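Local atomic coordinates of probable succinyl-CoA:3-ketoacid coenzyme A transferase subunit B (Bacillus subtilis, PDB entry 3CDK), a protein that probably catalyses the transfer of coenzyme A from succinyl-CoA to a 3-oxo acid, yielding a 3-oxoacyl-CoA and succinate. Residues G22-L27 with H44-S49; H99-I104 with G138-V143; Q113-N118 with G167-H172. One frame throughout, in Å; residues are numbered along the deposited sequence.

Contact 1: residues G22-L27 with H44-S49; sequences GMNVNL and HVMLQS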
loop_
_atom_site.group_PDB
_atom_site.type_symbol
_atom_site.label_atom_id
_atom_site.label_comp_id
_atom_site.label_asym_id
_atom_site.label_seq_id
_atom_site.Cartn_x
_atom_site.Cartn_y
_atom_site.Cartn_z
ATOM N N GLY B 22 -9.101 -24.210 -6.136
ATOM C CA GLY B 22 -7.884 -23.464 -5.790
ATOM C C GLY B 22 -7.919 -21.994 -6.152
ATOM O O GLY B 22 -7.100 -21.234 -5.684
ATOM N N MET B 23 -8.879 -21.602 -6.986
ATOM C CA MET B 23 -9.064 -20.209 -7.414
ATOM C C MET B 23 -9.353 -19.223 -6.286
ATOM O O MET B 23 -9.992 -19.545 -5.293
ATOM C CB MET B 23 -10.213 -20.105 -8.418
ATOM C CG MET B 23 -9.864 -20.530 -9.806
ATOM S SD MET B 23 -11.118 -20.016 -10.988
ATOM C CE MET B 23 -10.170 -20.099 -12.524
ATOM N N ASN B 24 -8.887 -18.008 -6.458
ATOM C CA ASN B 24 -9.419 -16.908 -5.706
ATOM C C ASN B 24 -10.312 -16.198 -6.729
ATOM O O ASN B 24 -9.904 -16.001 -7.902
ATOM C CB ASN B 24 -8.298 -16.004 -5.161
ATOM C CG ASN B 24 -7.295 -16.767 -4.252
ATOM O OD1 ASN B 24 -7.529 -16.945 -3.056
ATOM N ND2 ASN B 24 -6.185 -17.186 -4.819
ATOM N N VAL B 25 -11.531 -15.858 -6.286
ATOM C CA VAL B 25 -12.625 -15.427 -7.160
ATOM C C VAL B 25 -13.328 -14.232 -6.548
ATOM O O VAL B 25 -13.529 -14.174 -5.340
ATOM C CB VAL B 25 -13.709 -16.550 -7.332
ATOM C CG1 VAL B 25 -14.759 -16.196 -8.430
ATOM C CG2 VAL B 25 -13.075 -17.921 -7.602
ATOM N N ASN B 26 -13.722 -13.296 -7.390
ATOM C CA ASN B 26 -14.580 -12.200 -6.957
ATOM C C ASN B 26 -15.874 -12.268 -7.724
ATOM O O ASN B 26 -15.873 -12.314 -8.970
ATOM C CB ASN B 26 -13.879 -10.836 -7.133
ATOM C CG ASN B 26 -14.725 -9.680 -6.673
ATOM O OD1 ASN B 26 -15.755 -9.376 -7.285
ATOM N ND2 ASN B 26 -14.289 -8.996 -5.599
ATOM N N LEU B 27 -16.966 -12.336 -6.970
ATOM C CA LEU B 27 -18.317 -12.294 -7.524
ATOM C C LEU B 27 -18.904 -10.925 -7.321
ATOM O O LEU B 27 -18.933 -10.428 -6.213
ATOM C CB LEU B 27 -19.207 -13.314 -6.832
ATOM C CG LEU B 27 -19.301 -14.746 -7.355
ATOM C CD1 LEU B 27 -18.166 -15.157 -8.272
ATOM C CD2 LEU B 27 -19.386 -15.659 -6.161
ATOM N N HIS B 44 -12.571 -26.195 -3.790
ATOM C CA HIS B 44 -12.149 -25.305 -2.707
ATOM C C HIS B 44 -11.478 -24.035 -3.216
ATOM O O HIS B 44 -10.438 -24.046 -3.907
ATOM C CB HIS B 44 -11.258 -26.016 -1.704
ATOM C CG HIS B 44 -11.927 -27.177 -1.028
ATOM N ND1 HIS B 44 -11.517 -28.487 -1.216
ATOM C CD2 HIS B 44 -12.994 -27.229 -0.191
ATOM C CE1 HIS B 44 -12.286 -29.288 -0.502
ATOM N NE2 HIS B 44 -13.190 -28.551 0.125
ATOM N N VAL B 45 -12.091 -22.931 -2.831
ATOM C CA VAL B 45 -11.854 -21.675 -3.443
ATOM C C VAL B 45 -11.923 -20.616 -2.340
ATOM O O VAL B 45 -12.341 -20.927 -1.225
ATOM C CB VAL B 45 -12.950 -21.441 -4.494
ATOM C CG1 VAL B 45 -14.165 -20.718 -3.893
ATOM C CG2 VAL B 45 -12.397 -20.656 -5.644
ATOM N N MET B 46 -11.510 -19.380 -2.621
ATOM C CA MET B 46 -11.783 -18.310 -1.666
ATOM C C MET B 46 -12.439 -17.151 -2.375
ATOM O O MET B 46 -11.927 -16.696 -3.385
ATOM C CB MET B 46 -10.519 -17.878 -0.929
ATOM C CG MET B 46 -9.871 -18.970 -0.065
ATOM S SD MET B 46 -10.475 -19.098 1.640
ATOM C CE MET B 46 -9.649 -17.749 2.469
ATOM N N LEU B 47 -13.599 -16.694 -1.899
ATOM C CA LEU B 47 -14.208 -15.527 -2.522
ATOM C C LEU B 47 -13.691 -14.221 -1.892
ATOM O O LEU B 47 -13.694 -14.059 -0.659
ATOM C CB LEU B 47 -15.733 -15.607 -2.477
ATOM C CG LEU B 47 -16.561 -16.693 -3.213
ATOM C CD1 LEU B 47 -15.880 -17.322 -4.457
ATOM C CD2 LEU B 47 -17.051 -17.782 -2.259
ATOM N N GLN B 48 -13.232 -13.307 -2.752
ATOM C CA GLN B 48 -12.701 -12.016 -2.304
ATOM C C GLN B 48 -13.788 -10.972 -2.314
ATOM O O GLN B 48 -14.543 -10.852 -3.274
ATOM C CB GLN B 48 -11.508 -11.558 -3.152
ATOM C CG GLN B 48 -10.647 -10.482 -2.508
ATOM C CD GLN B 48 -10.896 -9.086 -3.084
ATOM O OE1 GLN B 48 -11.970 -8.816 -3.585
ATOM N NE2 GLN B 48 -9.910 -8.204 -3.005
ATOM N N SER B 49 -13.874 -10.258 -1.201
ATOM C CA SER B 49 -14.771 -9.143 -1.047
ATOM C C SER B 49 -13.896 -7.906 -0.900
ATOM O O SER B 49 -13.044 -7.815 0.031
ATOM C CB SER B 49 -15.669 -9.298 0.179
ATOM O OG SER B 49 -16.728 -8.348 0.122
#

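Contact 2: residues H99-I104 with G138-V143; sequences HIDLAI and GAKRIV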
loop_
_atom_site.group_PDB
_atom_site.type_symbol
_atom_site.label_atom_id
_atom_site.label_comp_id
_atom_site.label_asym_id
_atom_site.label_seq_id
_atom_site.Cartn_x
_atom_site.Cartn_y
_atom_site.Cartn_z
ATOM N N HIS B 99 -3.907 -10.877 -9.090
ATOM C CA HIS B 99 -3.893 -11.984 -8.159
ATOM C C HIS B 99 -5.242 -12.741 -8.127
ATOM O O HIS B 99 -5.288 -13.927 -7.822
ATOM C CB HIS B 99 -3.469 -11.482 -6.766
ATOM C CG HIS B 99 -2.135 -10.777 -6.758
ATOM N ND1 HIS B 99 -0.934 -11.448 -6.619
ATOM C CD2 HIS B 99 -1.815 -9.466 -6.880
ATOM C CE1 HIS B 99 0.067 -10.587 -6.645
ATOM N NE2 HIS B 99 -0.441 -9.380 -6.813
ATOM N N ILE B 100 -6.327 -12.045 -8.469
ATOM C CA ILE B 100 -7.641 -12.655 -8.632
ATOM C C ILE B 100 -7.733 -13.401 -9.979
ATOM O O ILE B 100 -7.542 -12.835 -11.056
ATOM C CB ILE B 100 -8.750 -11.574 -8.496
ATOM C CG1 ILE B 100 -8.575 -10.813 -7.179
ATOM C CG2 ILE B 100 -10.151 -12.170 -8.626
ATOM C CD1 ILE B 100 -8.932 -11.645 -5.964
ATOM N N ASP B 101 -8.003 -14.687 -9.879
ATOM C CA ASP B 101 -8.098 -15.598 -11.018
ATOM C C ASP B 101 -9.332 -15.405 -11.899
ATOM O O ASP B 101 -9.308 -15.715 -13.080
ATOM C CB ASP B 101 -8.117 -17.025 -10.466
ATOM C CG ASP B 101 -6.842 -17.368 -9.722
ATOM O OD1 ASP B 101 -5.744 -17.103 -10.287
ATOM O OD2 ASP B 101 -6.933 -17.904 -8.585
ATOM N N LEU B 102 -10.403 -14.888 -11.310
ATOM C CA LEU B 102 -11.697 -14.849 -11.958
ATOM C C LEU B 102 -12.598 -13.824 -11.319
ATOM O O LEU B 102 -12.739 -13.783 -10.088
ATOM C CB LEU B 102 -12.390 -16.234 -11.889
ATOM C CG LEU B 102 -13.769 -16.335 -12.555
ATOM C CD1 LEU B 102 -13.679 -16.220 -14.112
ATOM C CD2 LEU B 102 -14.523 -17.591 -12.130
ATOM N N ALA B 103 -13.238 -13.016 -12.153
ATOM C CA ALA B 103 -14.302 -12.140 -11.691
ATOM C C ALA B 103 -15.515 -12.399 -12.547
ATOM O O ALA B 103 -15.456 -12.317 -13.782
ATOM C CB ALA B 103 -13.899 -10.692 -11.768
ATOM N N ILE B 104 -16.608 -12.766 -11.886
ATOM C CA ILE B 104 -17.883 -12.922 -12.564
ATOM C C ILE B 104 -18.691 -11.668 -12.291
ATOM O O ILE B 104 -18.812 -11.288 -11.140
ATOM C CB ILE B 104 -18.589 -14.205 -12.096
ATOM C CG1 ILE B 104 -17.624 -15.401 -12.237
ATOM C CG2 ILE B 104 -19.875 -14.440 -12.889
ATOM C CD1 ILE B 104 -18.157 -16.746 -11.656
ATOM N N GLY B 138 -8.306 -6.171 -13.940
ATOM C CA GLY B 138 -7.330 -6.868 -13.111
ATOM C C GLY B 138 -7.466 -8.373 -12.920
ATOM O O GLY B 138 -6.473 -9.064 -12.797
ATOM N N ALA B 139 -8.687 -8.887 -12.870
ATOM C CA ALA B 139 -8.874 -10.329 -12.784
ATOM C C ALA B 139 -8.262 -11.015 -14.018
ATOM O O ALA B 139 -8.332 -10.478 -15.124
ATOM C CB ALA B 139 -10.325 -10.653 -12.654
ATOM N N LYS B 140 -7.628 -12.172 -13.831
ATOM C CA LYS B 140 -7.074 -12.893 -14.964
ATOM C C LYS B 140 -8.181 -13.259 -15.966
ATOM O O LYS B 140 -8.013 -13.094 -17.169
ATOM C CB LYS B 140 -6.303 -14.148 -14.521
ATOM C CG LYS B 140 -5.141 -13.852 -13.605
ATOM C CD LYS B 140 -4.356 -15.112 -13.165
ATOM C CE LYS B 140 -4.074 -14.999 -11.637
ATOM N NZ LYS B 140 -2.716 -15.416 -11.291
ATOM N N ARG B 141 -9.311 -13.751 -15.473
ATOM C CA ARG B 141 -10.369 -14.109 -16.377
ATOM C C ARG B 141 -11.674 -13.344 -16.084
ATOM O O ARG B 141 -12.078 -13.246 -14.933
ATOM C CB ARG B 141 -10.561 -15.618 -16.366
ATOM C CG ARG B 141 -11.678 -16.074 -17.267
ATOM C CD ARG B 141 -11.687 -17.566 -17.339
ATOM N NE ARG B 141 -12.864 -18.103 -17.997
ATOM C CZ ARG B 141 -12.944 -18.319 -19.302
ATOM N NH1 ARG B 141 -11.909 -18.024 -20.088
ATOM N NH2 ARG B 141 -14.059 -18.835 -19.819
ATOM N N ILE B 142 -12.309 -12.805 -17.129
ATOM C CA ILE B 142 -13.503 -11.963 -16.994
ATOM C C ILE B 142 -14.703 -12.662 -17.597
ATOM O O ILE B 142 -14.726 -13.004 -18.807
ATOM C CB ILE B 142 -13.343 -10.572 -17.680
ATOM C CG1 ILE B 142 -12.110 -9.830 -17.141
ATOM C CG2 ILE B 142 -14.635 -9.716 -17.487
ATOM C CD1 ILE B 142 -12.145 -9.707 -15.621
ATOM N N VAL B 143 -15.701 -12.891 -16.754
ATOM C CA VAL B 143 -16.892 -13.588 -17.188
ATOM C C VAL B 143 -18.087 -12.763 -16.774
ATOM O O VAL B 143 -18.189 -12.294 -15.603
ATOM C CB VAL B 143 -16.969 -15.003 -16.579
ATOM C CG1 VAL B 143 -18.375 -15.553 -16.654
ATOM C CG2 VAL B 143 -16.006 -15.931 -17.297
#

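Contact 3: residues Q113-N118 with G167-H172; sequences QGDLAN and GQKVVH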
loop_
_atom_site.group_PDB
_atom_site.type_symbol
_atom_site.label_atom_id
_atom_site.label_comp_id
_atom_site.label_asym_id
_atom_site.label_seq_id
_atom_site.Cartn_x
_atom_site.Cartn_y
_atom_site.Cartn_z
ATOM N N GLN B 113 -16.510 -6.605 -29.459
ATOM C CA GLN B 113 -15.107 -6.581 -29.087
ATOM C C GLN B 113 -14.877 -6.982 -27.633
ATOM O O GLN B 113 -13.740 -7.019 -27.162
ATOM C CB GLN B 113 -14.509 -5.209 -29.408
ATOM C CG GLN B 113 -14.466 -4.914 -30.914
ATOM C CD GLN B 113 -14.087 -3.458 -31.252
ATOM O OE1 GLN B 113 -13.480 -2.754 -30.444
ATOM N NE2 GLN B 113 -14.451 -3.011 -32.459
ATOM N N GLY B 114 -15.955 -7.315 -26.932
ATOM C CA GLY B 114 -15.852 -7.661 -25.525
ATOM C C GLY B 114 -15.787 -6.470 -24.581
ATOM O O GLY B 114 -15.335 -6.611 -23.443
ATOM N N ASP B 115 -16.233 -5.304 -25.036
ATOM C CA ASP B 115 -16.498 -4.195 -24.104
ATOM C C ASP B 115 -17.654 -4.592 -23.210
ATOM O O ASP B 115 -18.505 -5.440 -23.592
ATOM C CB ASP B 115 -16.911 -2.912 -24.822
ATOM C CG ASP B 115 -15.865 -2.393 -25.771
ATOM O OD1 ASP B 115 -14.696 -2.839 -25.725
ATOM O OD2 ASP B 115 -16.223 -1.506 -26.569
ATOM N N LEU B 116 -17.682 -3.979 -22.037
ATOM C CA LEU B 116 -18.743 -4.160 -21.080
ATOM C C LEU B 116 -19.269 -2.840 -20.567
ATOM O O LEU B 116 -18.569 -1.874 -20.491
ATOM C CB LEU B 116 -18.248 -4.999 -19.927
ATOM C CG LEU B 116 -19.126 -5.070 -18.683
ATOM C CD1 LEU B 116 -20.289 -5.968 -18.821
ATOM C CD2 LEU B 116 -18.304 -5.482 -17.527
ATOM N N ALA B 117 -20.531 -2.820 -20.220
ATOM C CA ALA B 117 -21.165 -1.627 -19.772
ATOM C C ALA B 117 -22.145 -2.027 -18.696
ATOM O O ALA B 117 -23.151 -2.611 -18.999
ATOM C CB ALA B 117 -21.875 -0.975 -20.900
ATOM N N ASN B 118 -21.868 -1.733 -17.431
ATOM C CA ASN B 118 -22.792 -2.166 -16.403
ATOM C C ASN B 118 -22.911 -1.256 -15.213
ATOM O O ASN B 118 -23.342 -1.691 -14.169
ATOM C CB ASN B 118 -22.459 -3.577 -15.935
ATOM C CG ASN B 118 -21.299 -3.616 -14.998
ATOM O OD1 ASN B 118 -20.887 -4.672 -14.557
ATOM N ND2 ASN B 118 -20.767 -2.463 -14.675
ATOM N N GLY B 167 -15.682 -1.147 -19.098
ATOM C CA GLY B 167 -14.331 -1.478 -19.537
ATOM C C GLY B 167 -14.287 -1.701 -21.027
ATOM O O GLY B 167 -15.301 -1.989 -21.644
ATOM N N GLN B 168 -13.113 -1.544 -21.617
ATOM C CA GLN B 168 -12.987 -1.625 -23.049
ATOM C C GLN B 168 -12.278 -2.923 -23.381
ATOM O O GLN B 168 -11.155 -3.121 -22.910
ATOM C CB GLN B 168 -12.160 -0.454 -23.584
ATOM C CG GLN B 168 -12.179 -0.386 -25.088
ATOM C CD GLN B 168 -11.479 0.839 -25.657
ATOM O OE1 GLN B 168 -10.336 1.144 -25.291
ATOM N NE2 GLN B 168 -12.149 1.537 -26.571
ATOM N N LYS B 169 -12.911 -3.795 -24.184
ATOM C CA LYS B 169 -12.304 -5.075 -24.568
ATOM C C LYS B 169 -11.867 -5.911 -23.354
ATOM O O LYS B 169 -10.718 -6.343 -23.289
ATOM C CB LYS B 169 -11.080 -4.846 -25.456
ATOM C CG LYS B 169 -11.393 -4.552 -26.916
ATOM C CD LYS B 169 -10.128 -4.381 -27.754
ATOM C CE LYS B 169 -10.392 -3.317 -28.811
ATOM N NZ LYS B 169 -9.178 -2.882 -29.575
ATOM N N VAL B 170 -12.782 -6.156 -22.417
ATOM C CA VAL B 170 -12.419 -6.801 -21.157
ATOM C C VAL B 170 -12.984 -8.231 -20.972
ATOM O O VAL B 170 -12.404 -9.050 -20.275
ATOM C CB VAL B 170 -12.753 -5.880 -19.955
ATOM C CG1 VAL B 170 -11.854 -4.613 -19.990
ATOM C CG2 VAL B 170 -14.213 -5.470 -19.986
ATOM N N VAL B 171 -14.078 -8.538 -21.655
ATOM C CA VAL B 171 -14.833 -9.751 -21.404
ATOM C C VAL B 171 -14.153 -10.893 -22.098
ATOM O O VAL B 171 -13.914 -10.809 -23.292
ATOM C CB VAL B 171 -16.288 -9.579 -21.910
ATOM C CG1 VAL B 171 -17.110 -10.831 -21.744
ATOM C CG2 VAL B 171 -16.935 -8.405 -21.140
ATOM N N HIS B 172 -13.804 -11.941 -21.346
ATOM C CA HIS B 172 -13.260 -13.154 -21.951
ATOM C C HIS B 172 -14.372 -14.108 -22.376
ATOM O O HIS B 172 -14.287 -14.743 -23.432
ATOM C CB HIS B 172 -12.289 -13.880 -21.016
ATOM C CG HIS B 172 -11.086 -13.070 -20.635
ATOM N ND1 HIS B 172 -10.965 -12.443 -19.410
ATOM C CD2 HIS B 172 -9.961 -12.764 -21.323
ATOM C CE1 HIS B 172 -9.813 -11.795 -19.358
ATOM N NE2 HIS B 172 -9.186 -11.973 -20.505
#

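Contact 1: residues G22-L27 with H44-S49
Asn26 and Gln48, neighbours on two parallel strands, meet through their side-chain amides. The Asn26 chain leaves its backbone with CB 3.9 Å from Gln48 O; CG, anti to the backbone N (chi1 -179°), comes to 3.6 Å from Gln48 O, and the terminal ND2 then donates to Gln48 OE1 at 3.1 Å. ND2 is close to Gln48 O as well, but at too poor an angle for a hydrogen bond. The acceptor OE1 lies in the plane of the Asn26 amide, although the two amide planes stand 59° apart. ND2 also makes a weak hydrogen bond to Glu50 OE1 of the predicted active site, a double task that suits an amide. With an alanine here both bonds go, and Gln48 OE1 would probably be left without this donor. Strands 24-27 and 46-49 belong to the parallel part of the central sheet in this Rossmann-like coenzyme A transferase domain, and their directions diverge by 49°. Val25 N donates to Met46 O at 3.0 Å, while Val25 O accepts from Gln48 N at 2.7 Å. On the face of Val25 and Leu47, branched apolar chains touch, with Val25 CB 3.7 Å from Leu47 CD1. On the face of Asn24 and Met46 the two chains run side by side, and both pack on Leu54 and on an apolar side chain of another protein chain.

Contact 2: residues H99-I104 with G138-V143
Within the parallel core of the Rossmann-like sheet, strand 102-105 pairs with strand 141-145, and Ala103 sits at the centre of the pairing. Ala103 N donates to Arg141 O at 3.0 Å and Ala103 O accepts from Val143 N, so one residue bonds to two positions of the neighbouring strand, the usual parallel pattern. Strands 102-104 and 141-143 run almost in the same direction, 13° apart. Lys140 N also donates to Ile100 O at 2.9 Å, and Arg141 N adds a weak bond to Asp101 O.

Two alanines meet here, Ala103 CB 3.7 Å from Ala139 CB, and Ile142 lies on the same face of the sheet as Ala103. Leu102 lies on the other face, alongside Arg141 and pointing the same way. A first torsion of -179° swings Leu102 CG away from its own N and carries CD1 to 3.7 Å from Arg141 CG and 4.0 Å from Val143 CG2, in apolar contact with the arginine's extended aliphatic part. The guanidinium travels on to a salt bridge with Glu18, so the arginine is apolar along its stem and charged at its end. Asp101 and Lys140 also run side by side. Asp101 OD1 is 3.6 Å from Lys140 NZ, a long salt bridge, while OD2 accepts from Asn24 N; the carboxylate thus probably owes more of its placing to that backbone amide than to the lysine. His99 turns outward to bond the backbone of another protein chain. Helix 132-138 ends just before Ala139 and leads directly into strand 141-145, so the whole has the layout of a beta-alpha-beta crossover between adjacent parallel strands, here with short strands inserted in the connection.

Contact 3: residues Q113-N118 with G167-H172
Asp115 carries its CG beside its own backbone N and anti to the carbonyl carbon (chi1 -60°), a turn that brings OD1 to Lys169 N. Lys169 N donates to Asp115 OD1 at 2.5 Å, a length too short to be trusted closely at this resolution, and meets it on the anti side of the carboxylate, 18° out of its plane. An aspartate suits the place because its short arm ends in an acceptor just where the loop 167-172 presents an N-H.

Gly114 supplies the second acceptor. Gly114 O receives two backbone amides: Val171 N at 2.9 Å, in the carbonyl plane and on a lone pair, and Val170 N at 2.8 Å, from 49° above that plane. Gly114 itself has a positive phi, and at its backbone angles a CB would run into the carbonyl O of the residue before it, which by itself calls for glycine. Farther along, Leu116 and Gly167 form a single antiparallel hydrogen-bonded pair. Leu116 N donates to Gly167 O at 3.1 Å and Gly167 N returns a bond to Leu116 O.

The apolar part of the contact is made by Leu116, Val170 and Val171: Leu116 CB is 3.8 Å from Val171 CG2 and 4.1 Å from Val170 CG2. Leu116 and Val170 also touch Val136 of helix 132-138. Gln113 and Lys169, both exposed, cross obliquely, with Gln113 OE1 3.5 Å from Lys169 CE, the stem of the lysine rather than its charge. Lys169 NZ stays 6.7 Å from Asp115 OD1, which implies that the carboxylate fixes the loop through a backbone N-H, while the lysine charge probably adds only a long-range attraction.

Contacts 1 and 2 are adjoining parts of one sheet: strands 24-27 and 102-105 are neighbours in it, and the contact centres lie about 10 Å apart. They are joined by Asn26 N to Leu102 O at 2.9 Å, a probable hydrogen bond. Contact 3, whose centre is about 13 Å from that of contact 2, connects to it through Ile142 N and His172 ND1, 2.7 Å apart and probably hydrogen-bonded. Contacts 1 and 3 do not touch; their nearest atoms are about 10 Å apart. The side chain of Glu50, the predicted active-site residue, is about 3 Å from that of Asn26 and about 8 Å from that of Ile100, whereas contact 3 lies away from it.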